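Long-range contacts in dihydroorotase (Saccharomyces cerevisiae, PDB 7CA0), which catalyses the reversible cyclisation of N-carbamoyl-L-aspartate to (S)-dihydroorotate, the third step of de novo pyrimidine biosynthesis, using a two-zinc centre: residues S257-H262 with Y278-A283; T10-V15 with G33-A38; F228-A233 with V273-Y278. All coordinates share one frame; numbering follows the deposited sequence.

Contact 1: residues S257-H262 with Y278-A283. With ZN (zinc ion), chain E; FOT (5-fluoro-2,6-dioxo-1,2,3,6-tetrahydropyrimidine-4-carboxylic acid), chain G.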
loop_
_atom_site.group_PDB
_atom_site.type_symbol
_atom_site.label_atom_id
_atom_site.label_comp_id
_atom_site.label_asym_id
_atom_site.label_seq_id
_atom_site.Cartn_x
_atom_site.Cartn_y
_atom_site.Cartn_z
ATOM N N SER A 257 -6.426 -12.007 16.966
ATOM C CA SER A 257 -6.662 -11.993 15.521
ATOM C C SER A 257 -6.741 -10.574 14.958
ATOM O O SER A 257 -6.344 -10.348 13.813
ATOM C CB SER A 257 -7.943 -12.752 15.184
ATOM O OG SER A 257 -9.076 -12.032 15.647
ATOM N N ASP A 258 -7.264 -9.622 15.730
ATOM C CA ASP A 258 -7.712 -8.347 15.183
ATOM C C ASP A 258 -8.648 -8.577 14.006
ATOM O O ASP A 258 -8.677 -7.808 13.033
ATOM C CB ASP A 258 -6.530 -7.473 14.776
ATOM C CG ASP A 258 -6.943 -6.080 14.383
ATOM O OD1 ASP A 258 -7.968 -5.591 14.927
ATOM O OD2 ASP A 258 -6.262 -5.489 13.504
ATOM N N SER A 259 -9.451 -9.633 14.102
ATOM C CA SER A 259 -10.496 -9.808 13.109
ATOM C C SER A 259 -11.395 -8.586 13.159
ATOM O O SER A 259 -11.956 -8.269 14.214
ATOM C CB SER A 259 -11.285 -11.087 13.364
ATOM O OG SER A 259 -12.327 -11.245 12.412
ATOM N N ALA A 260 -11.487 -7.887 12.025
ATOM C CA ALA A 260 -12.119 -6.575 11.891
ATOM C C ALA A 260 -13.087 -6.611 10.712
ATOM O O ALA A 260 -12.687 -6.364 9.565
ATOM C CB ALA A 260 -11.075 -5.483 11.682
ATOM N N PRO A 261 -14.348 -6.977 10.941
ATOM C CA PRO A 261 -15.297 -7.093 9.818
ATOM C C PRO A 261 -15.717 -5.731 9.273
ATOM O O PRO A 261 -15.962 -4.785 10.027
ATOM C CB PRO A 261 -16.488 -7.845 10.425
ATOM C CG PRO A 261 -16.372 -7.656 11.911
ATOM C CD PRO A 261 -14.949 -7.317 12.246
ATOM N N HIS A 262 -15.737 -5.629 7.936
ATOM C CA HIS A 262 -16.279 -4.505 7.180
ATOM C C HIS A 262 -17.101 -5.050 6.022
ATOM O O HIS A 262 -16.682 -6.022 5.371
ATOM C CB HIS A 262 -15.169 -3.590 6.621
ATOM C CG HIS A 262 -14.480 -2.769 7.667
ATOM N ND1 HIS A 262 -14.973 -1.561 8.106
ATOM C CD2 HIS A 262 -13.353 -2.994 8.379
ATOM C CE1 HIS A 262 -14.182 -1.076 9.049
ATOM N NE2 HIS A 262 -13.190 -1.927 9.231
ATOM N N TYR A 278 -10.801 -9.615 7.995
ATOM C CA TYR A 278 -11.736 -10.466 8.731
ATOM C C TYR A 278 -11.204 -11.890 8.750
ATOM O O TYR A 278 -11.156 -12.544 7.709
ATOM C CB TYR A 278 -13.131 -10.434 8.120
ATOM C CG TYR A 278 -14.067 -11.436 8.759
ATOM C CD1 TYR A 278 -14.564 -11.228 10.035
ATOM C CD2 TYR A 278 -14.472 -12.573 8.078
ATOM C CE1 TYR A 278 -15.423 -12.130 10.626
ATOM C CE2 TYR A 278 -15.324 -13.481 8.662
ATOM C CZ TYR A 278 -15.796 -13.258 9.935
ATOM O OH TYR A 278 -16.644 -14.168 10.511
ATOM N N SER A 279 -10.779 -12.352 9.934
ATOM C CA SER A 279 -10.225 -13.691 10.117
ATOM C C SER A 279 -11.014 -14.565 11.090
ATOM O O SER A 279 -10.586 -15.695 11.361
ATOM C CB SER A 279 -8.769 -13.590 10.604
ATOM O OG SER A 279 -8.706 -12.910 11.859
ATOM N N GLN A 280 -12.129 -14.077 11.652
ATOM C CA GLN A 280 -12.754 -14.773 12.781
ATOM C C GLN A 280 -13.253 -16.159 12.405
ATOM O O GLN A 280 -13.120 -17.106 13.184
ATOM C CB GLN A 280 -13.931 -13.973 13.329
ATOM C CG GLN A 280 -14.189 -14.253 14.794
ATOM C CD GLN A 280 -13.180 -13.543 15.669
ATOM O OE1 GLN A 280 -13.208 -12.311 15.768
ATOM N NE2 GLN A 280 -12.258 -14.300 16.280
ATOM N N SER A 281 -13.830 -16.293 11.213
ATOM C CA SER A 281 -14.513 -17.517 10.829
ATOM C C SER A 281 -13.582 -18.715 10.779
ATOM O O SER A 281 -14.046 -19.852 10.904
ATOM C CB SER A 281 -15.162 -17.308 9.469
ATOM O OG SER A 281 -16.345 -16.557 9.648
ATOM N N PHE A 282 -12.284 -18.494 10.593
ATOM C CA PHE A 282 -11.337 -19.590 10.476
ATOM C C PHE A 282 -10.080 -19.284 11.275
ATOM O O PHE A 282 -8.980 -19.728 10.919
ATOM C CB PHE A 282 -11.012 -19.861 9.003
ATOM C CG PHE A 282 -12.241 -20.142 8.150
ATOM C CD1 PHE A 282 -12.801 -21.412 8.113
ATOM C CD2 PHE A 282 -12.836 -19.132 7.396
ATOM C CE1 PHE A 282 -13.932 -21.674 7.340
ATOM C CE2 PHE A 282 -13.963 -19.389 6.617
ATOM C CZ PHE A 282 -14.512 -20.665 6.592
ATOM N N ALA A 283 -10.242 -18.518 12.357
ATOM C CA ALA A 283 -9.121 -18.037 13.150
ATOM C C ALA A 283 -8.096 -19.127 13.413
ATOM O O ALA A 283 -6.931 -19.019 13.008
ATOM C CB ALA A 283 -9.645 -17.459 14.467
HETATM ZN ZN ZN E . -8.293 -4.093 16.390
HETATM C C2 FOT G . -11.520 -1.952 13.702
HETATM C C6 FOT G . -10.798 -2.094 11.581
HETATM C C5 FOT G . -9.469 -2.132 12.027
HETATM O O2 FOT G . -12.451 -1.870 14.403
HETATM N N3 FOT G . -10.264 -1.986 14.257
HETATM N N1 FOT G . -11.809 -2.004 12.390
HETATM O O6 FOT G . -11.161 -2.147 10.459
HETATM F F5 FOT G . -8.394 -2.242 11.194
HETATM C C4 FOT G . -9.210 -2.072 13.474
HETATM C C41 FOT G . -7.776 -2.101 14.051
HETATM O O42 FOT G . -7.505 -1.623 15.172
HETATM O O41 FOT G . -6.812 -2.601 13.429
HETATM O O HOH W 1 -14.403 -10.708 13.688
#

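Contact 2: residues T10-V15 with G33-A38. With ZN (zinc ion), chain E.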
loop_
_atom_site.group_PDB
_atom_site.type_symbol
_atom_site.label_atom_id
_atom_site.label_comp_id
_atom_site.label_asym_id
_atom_site.label_seq_id
_atom_site.Cartn_x
_atom_site.Cartn_y
_atom_site.Cartn_z
ATOM N N THR A 10 -9.083 -22.216 23.827
ATOM C CA THR A 10 -8.402 -21.308 22.912
ATOM C C THR A 10 -8.689 -19.845 23.226
ATOM O O THR A 10 -9.774 -19.480 23.693
ATOM C CB THR A 10 -8.816 -21.589 21.484
ATOM O OG1 THR A 10 -10.240 -21.645 21.430
ATOM C CG2 THR A 10 -8.223 -22.893 21.014
ATOM N N CYS A 11 -7.722 -18.992 22.889
ATOM C CA CYS A 11 -7.836 -17.563 23.143
ATOM C C CYS A 11 -7.601 -16.742 21.897
ATOM O O CYS A 11 -6.604 -16.944 21.200
ATOM C CB CYS A 11 -6.796 -17.107 24.161
ATOM S SG CYS A 11 -7.163 -17.629 25.739
ATOM N N ASP A 12 -8.485 -15.777 21.675
ATOM C CA ASP A 12 -8.287 -14.708 20.707
ATOM C C ASP A 12 -8.392 -13.392 21.473
ATOM O O ASP A 12 -9.497 -12.924 21.770
ATOM C CB ASP A 12 -9.313 -14.772 19.587
ATOM C CG ASP A 12 -9.086 -13.703 18.532
ATOM O OD1 ASP A 12 -8.214 -12.820 18.721
ATOM O OD2 ASP A 12 -9.812 -13.740 17.512
ATOM N N MET A 13 -7.249 -12.787 21.764
ATOM C CA MET A 13 -7.216 -11.577 22.612
ATOM C C MET A 13 -7.320 -10.261 21.828
ATOM O O MET A 13 -6.920 -9.246 22.370
ATOM C CB MET A 13 -5.981 -11.626 23.510
ATOM C CG MET A 13 -6.008 -12.809 24.472
ATOM S SD MET A 13 -7.608 -13.115 25.252
ATOM C CE MET A 13 -7.121 -13.853 26.801
ATOM N N HIS A 14 -7.852 -10.276 20.610
ATOM C CA HIS A 14 -8.087 -9.035 19.857
ATOM C C HIS A 14 -9.226 -9.287 18.857
ATOM O O HIS A 14 -8.982 -9.765 17.749
ATOM C CB HIS A 14 -6.825 -8.574 19.153
ATOM C CG HIS A 14 -6.859 -7.141 18.716
ATOM N ND1 HIS A 14 -5.864 -6.244 19.035
ATOM C CD2 HIS A 14 -7.767 -6.449 17.987
ATOM C CE1 HIS A 14 -6.156 -5.062 18.522
ATOM N NE2 HIS A 14 -7.305 -5.159 17.880
ATOM N N VAL A 15 -10.455 -8.947 19.260
ATOM C CA VAL A 15 -11.663 -9.266 18.505
ATOM C C VAL A 15 -12.492 -8.004 18.312
ATOM O O VAL A 15 -12.665 -7.219 19.251
ATOM C CB VAL A 15 -12.503 -10.355 19.218
ATOM C CG1 VAL A 15 -13.900 -10.474 18.593
ATOM C CG2 VAL A 15 -11.795 -11.710 19.160
ATOM N N GLY A 33 -14.928 -20.364 14.550
ATOM C CA GLY A 33 -13.532 -20.251 14.180
ATOM C C GLY A 33 -12.576 -20.974 15.082
ATOM O O GLY A 33 -11.367 -20.945 14.828
ATOM N N GLY A 34 -13.081 -21.614 16.135
ATOM C CA GLY A 34 -12.244 -22.367 17.048
ATOM C C GLY A 34 -11.794 -21.633 18.292
ATOM O O GLY A 34 -10.865 -22.099 18.968
ATOM N N VAL A 35 -12.437 -20.517 18.636
ATOM C CA VAL A 35 -12.019 -19.676 19.753
ATOM C C VAL A 35 -13.047 -19.803 20.858
ATOM O O VAL A 35 -14.255 -19.651 20.615
ATOM C CB VAL A 35 -11.850 -18.203 19.343
ATOM C CG1 VAL A 35 -11.625 -17.337 20.580
ATOM C CG2 VAL A 35 -10.696 -18.057 18.345
ATOM N N SER A 36 -12.563 -20.107 22.064
ATOM C CA SER A 36 -13.396 -20.176 23.256
ATOM C C SER A 36 -13.491 -18.836 23.971
ATOM O O SER A 36 -14.587 -18.442 24.397
ATOM C CB SER A 36 -12.860 -21.235 24.221
ATOM O OG SER A 36 -13.604 -21.180 25.419
ATOM N N ILE A 37 -12.361 -18.133 24.096
ATOM C CA ILE A 37 -12.257 -16.884 24.855
ATOM C C ILE A 37 -11.914 -15.729 23.908
ATOM O O ILE A 37 -10.932 -15.797 23.161
ATOM C CB ILE A 37 -11.190 -16.997 25.963
ATOM C CG1 ILE A 37 -11.478 -18.192 26.876
ATOM C CG2 ILE A 37 -11.101 -15.718 26.755
ATOM C CD1 ILE A 37 -10.295 -18.630 27.669
ATOM N N ALA A 38 -12.672 -14.645 23.989
ATOM C CA ALA A 38 -12.470 -13.504 23.099
ATOM C C ALA A 38 -12.377 -12.218 23.910
ATOM O O ALA A 38 -13.255 -11.949 24.737
ATOM C CB ALA A 38 -13.616 -13.405 22.079
HETATM ZN ZN ZN E . -8.293 -4.093 16.390
#

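Contact 3: residues F228-A233 with V273-Y278. With FOT (5-fluoro-2,6-dioxo-1,2,3,6-tetrahydropyrimidine-4-carboxylic acid), chain G.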
loop_
_atom_site.group_PDB
_atom_site.type_symbol
_atom_site.label_atom_id
_atom_site.label_comp_id
_atom_site.label_asym_id
_atom_site.label_seq_id
_atom_site.Cartn_x
_atom_site.Cartn_y
_atom_site.Cartn_z
ATOM N N PHE A 228 -5.710 -4.710 3.281
ATOM C CA PHE A 228 -5.255 -3.480 3.921
ATOM C C PHE A 228 -5.711 -3.474 5.370
ATOM O O PHE A 228 -6.904 -3.636 5.650
ATOM C CB PHE A 228 -5.813 -2.255 3.187
ATOM C CG PHE A 228 -5.452 -0.935 3.840
ATOM C CD1 PHE A 228 -4.121 -0.594 4.088
ATOM C CD2 PHE A 228 -6.444 -0.045 4.232
ATOM C CE1 PHE A 228 -3.800 0.622 4.707
ATOM C CE2 PHE A 228 -6.125 1.172 4.846
ATOM C CZ PHE A 228 -4.809 1.502 5.089
ATOM N N CYS A 229 -4.772 -3.264 6.292
ATOM C CA CYS A 229 -5.123 -3.138 7.701
ATOM C C CYS A 229 -4.128 -2.229 8.403
ATOM O O CYS A 229 -3.132 -1.793 7.817
ATOM C CB CYS A 229 -5.179 -4.501 8.380
ATOM S SG CYS A 229 -3.586 -5.319 8.481
ATOM N N LYS A 230 -4.416 -1.940 9.673
ATOM C CA LYS A 230 -3.489 -1.197 10.507
ATOM C C LYS A 230 -3.050 -2.049 11.690
ATOM O O LYS A 230 -3.885 -2.728 12.298
ATOM C CB LYS A 230 -4.125 0.116 10.999
ATOM C CG LYS A 230 -4.478 1.075 9.877
ATOM C CD LYS A 230 -3.246 1.398 9.028
ATOM C CE LYS A 230 -2.441 2.529 9.646
ATOM N NZ LYS A 230 -2.980 3.877 9.244
ATOM N N PRO A 231 -1.747 -2.083 12.024
ATOM C CA PRO A 231 -0.662 -1.517 11.228
ATOM C C PRO A 231 -0.517 -2.316 9.936
ATOM O O PRO A 231 -0.866 -3.493 9.925
ATOM C CB PRO A 231 0.565 -1.670 12.130
ATOM C CG PRO A 231 0.037 -2.024 13.454
ATOM C CD PRO A 231 -1.246 -2.696 13.255
ATOM N N VAL A 232 -0.082 -1.662 8.857
ATOM C CA VAL A 232 0.014 -2.330 7.571
ATOM C C VAL A 232 0.982 -3.497 7.658
ATOM O O VAL A 232 1.935 -3.492 8.449
ATOM C CB VAL A 232 0.442 -1.337 6.479
ATOM C CG1 VAL A 232 -0.558 -0.195 6.388
ATOM C CG2 VAL A 232 1.860 -0.826 6.728
ATOM N N ALA A 233 0.702 -4.541 6.891
ATOM C CA ALA A 233 1.727 -5.549 6.687
ATOM C C ALA A 233 2.931 -4.916 5.993
ATOM O O ALA A 233 2.790 -4.202 4.994
ATOM C CB ALA A 233 1.172 -6.698 5.859
ATOM N N VAL A 273 -10.526 3.423 1.934
ATOM C CA VAL A 273 -10.765 2.007 2.200
ATOM C C VAL A 273 -10.705 1.762 3.696
ATOM O O VAL A 273 -9.734 2.144 4.362
ATOM C CB VAL A 273 -9.727 1.136 1.481
ATOM C CG1 VAL A 273 -9.725 -0.239 2.085
ATOM C CG2 VAL A 273 -9.987 1.078 -0.049
ATOM N N CYS A 274 -11.730 1.106 4.236
ATOM C CA CYS A 274 -11.698 0.772 5.651
ATOM C C CYS A 274 -10.578 -0.221 5.908
ATOM O O CYS A 274 -10.444 -1.202 5.190
ATOM C CB CYS A 274 -13.032 0.185 6.086
ATOM S SG CYS A 274 -14.357 1.338 5.979
ATOM N N ALA A 275 -9.705 0.116 6.835
ATOM C CA ALA A 275 -8.596 -0.795 7.142
ATOM C C ALA A 275 -9.204 -2.010 7.796
ATOM O O ALA A 275 -10.283 -1.869 8.217
ATOM C CB ALA A 275 -7.689 -0.116 8.118
ATOM N N GLY A 276 -8.662 -3.196 7.602
ATOM C CA GLY A 276 -9.097 -4.319 8.441
ATOM C C GLY A 276 -9.318 -5.622 7.696
ATOM O O GLY A 276 -9.871 -5.637 6.584
ATOM N N VAL A 277 -8.889 -6.722 8.316
ATOM C CA VAL A 277 -8.958 -8.062 7.740
ATOM C C VAL A 277 -9.870 -8.897 8.614
ATOM O O VAL A 277 -9.728 -8.882 9.836
ATOM C CB VAL A 277 -7.557 -8.710 7.665
ATOM C CG1 VAL A 277 -7.635 -10.093 7.081
ATOM C CG2 VAL A 277 -6.557 -7.848 6.892
ATOM N N TYR A 278 -10.801 -9.615 7.995
ATOM C CA TYR A 278 -11.736 -10.466 8.731
ATOM C C TYR A 278 -11.204 -11.890 8.750
ATOM O O TYR A 278 -11.156 -12.544 7.709
ATOM C CB TYR A 278 -13.131 -10.434 8.120
ATOM C CG TYR A 278 -14.067 -11.436 8.759
ATOM C CD1 TYR A 278 -14.564 -11.228 10.035
ATOM C CD2 TYR A 278 -14.472 -12.573 8.078
ATOM C CE1 TYR A 278 -15.423 -12.130 10.626
ATOM C CE2 TYR A 278 -15.324 -13.481 8.662
ATOM C CZ TYR A 278 -15.796 -13.258 9.935
ATOM O OH TYR A 278 -16.644 -14.168 10.511
HETATM C C2 FOT G . -11.520 -1.952 13.702
HETATM C C6 FOT G . -10.798 -2.094 11.581
HETATM C C5 FOT G . -9.469 -2.132 12.027
HETATM O O2 FOT G . -12.451 -1.870 14.403
HETATM N N3 FOT G . -10.264 -1.986 14.257
HETATM N N1 FOT G . -11.809 -2.004 12.390
HETATM O O6 FOT G . -11.161 -2.147 10.459
HETATM F F5 FOT G . -8.394 -2.242 11.194
HETATM C C4 FOT G . -9.210 -2.072 13.474
HETATM C C41 FOT G . -7.776 -2.101 14.051
HETATM O O42 FOT G . -7.505 -1.623 15.172
HETATM O O41 FOT G . -6.812 -2.601 13.429
#

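Contact 1: residues S257-H262 with Y278-A283
Ser259 and Tyr278 bring two irregular pieces of backbone together, their CA atoms 4.6 Å apart, just before the second piece enters a short 3-10 turn at Gln280-Ser281. The hydroxyl of Ser259 carries the contact. A chi1 of 179° turns OG away from its own N and across to the start of that turn, where it accepts from Ser279 N at 3.1 Å. It also accepts a weak, bent bond from Gln280 N. A water donates to Gln280 OE1 and also bonds to Ser259 OG, while Gln280 NE2 is taken by Asp12. Behind Ser259, Ser257 OG accepts from Ser259 N at 2.9 Å, an ST turn that spans Asp258, and Ser257 CB lies 3.4 Å from Ser279 OG. These residues belong to the long loop after strand 253-255, the last strand of the amidohydrolase TIM barrel, where this family keeps its metal-binding aspartate. Here Asp258 OD1 binds a zinc ion at 2.1 Å, together with His14 and His16. On the ligand side Ala260 CB packs against C6 of the bound 5-fluoroorotate, and the edge of the His262 ring meets its O6; the NE2 to O6 hydrogen bond is modelled so short that its exact length is doubtful. Gln280 N lies over the centre of one face of the Tyr278 ring, 3.9 Å above the plane. Pro261 CB approaches the ring obliquely, 3.9 Å from Tyr278 CD1, and at the far end Tyr278 OH shares a hydrogen bond with Ser281 OG.

Contact 2: residues T10-V15 with G33-A38
Thr10 and Cys11 run beside Ser36 and Ile37 as the first two strands of the TIM barrel begin, strands 11-15 and 37-40 lying parallel and joined by a beta-alpha-beta crossover through helices 20-26 and 29-32. Two main-chain bonds set the register: Ile37 N donates to Thr10 O, and Asp12 N to Ile37 O at 2.9 Å in an almost perfectly straight bond (179°). Ala38 CA adds a CH···O contact to Asp12 O. The hydroxyl of Thr10 is used both ways. Tucked over its own main chain by a chi1 of 49°, OG1 gives its proton to Gly34 O at 2.6 Å, tilted 16° from the carbonyl plane, and accepts from Ser36 N at 2.9 Å. Ser36 N also makes a weak bond to Thr10 O, dividing its hydrogen between two oxygens of one residue. Gly34, with positive phi, closes helix 29-32 in a Schellman motif, so the hydroxyl ties the helix exit to the strand start. With an alanine in place of Thr10, Gly34 O would probably lose this donor and Ser36 N would keep little more than its weak bond. Asp12 OD1 takes His14 N from above the carboxylate plane, forming an Asx turn at the corner of the strand, and also accepts from Ser257 N; OD2 accepts from Gln280 NE2. Past that corner, His14 ND1 is bonded to Glu179 OE1, consistent with holding the ring in the orientation in which NE2 binds a zinc ion at 2.1 Å. Cys11 SG meets Ile37 CD1 on one face of the pair; on the other Asp12 CB lies against Val35 CG1, and Val15 CG2 is 3.8 Å from Ala38 CB.

Contact 3: residues F228-A233 with V273-Y278
Phe228 and Gly276 supply the hydrogen bond that joins these two irregular loops. Gly276 N donates to Phe228 O at 2.7 Å, nearly straight (175°) and in the carbonyl plane, on a lone pair; Lys267 NZ adds a weak bond to the same oxygen. Apolar contacts gather round the Phe228 ring. An extended first torsion (chi1 177°) brings the end of the ring up to Val273 and Ala275, where CE2 lies 3.8 Å from Ala275 CB and CD2 is 3.9 Å from Val273 CG1. Val273 O meets the ring at its edge, in its plane. Lys230 CG meets the same Ala275 CB before its chain bends away and NZ bonds to Val104 O; separately, Cys229 CB rests 3.9 Å from Val277 CG2. Both loops emerge at the C-terminal mouth of the TIM barrel, the end that holds the active site in this superfamily, and together they line one wall of the pocket for 5-fluoroorotate. Among ligand contacts, Lys230 O comes within 3.1 Å of the ligand carboxylate atom O41, and Gly276 CA is 3.5 Å from F5. Ala275 O and ligand O6 are modelled too close for the exact spacing to be trusted. Gly276 has backbone angles at which a CB would jam against the preceding carbonyl oxygen, and it would also run into O6. At the dimer contact Phe228 packs on Gly223 and Val273 on Pro225, both of the second subunit.

How the contacts relate
Contact 2 closes first along the chain, within the opening beta-alpha-beta unit; contacts 3 and 1 follow, their segments alternating as 228-233, 257-262, 273-278 and 278-283. Contact 1 lies in the middle, its centre about 10 Å from that of contact 2 and about 11 Å from that of contact 3; those of contacts 2 and 3 are about 19 Å apart. Contacts 1 and 3 share Tyr278, are joined by the backbone bond from Ala260 N to Val277 O, and both touch 5-fluoroorotate. Contacts 1 and 2 supply ligands to one zinc ion, and a backbone bond between Met13 and Phe255 sets the first barrel strand beside the last. Contact 1 thus joins metal site and pocket.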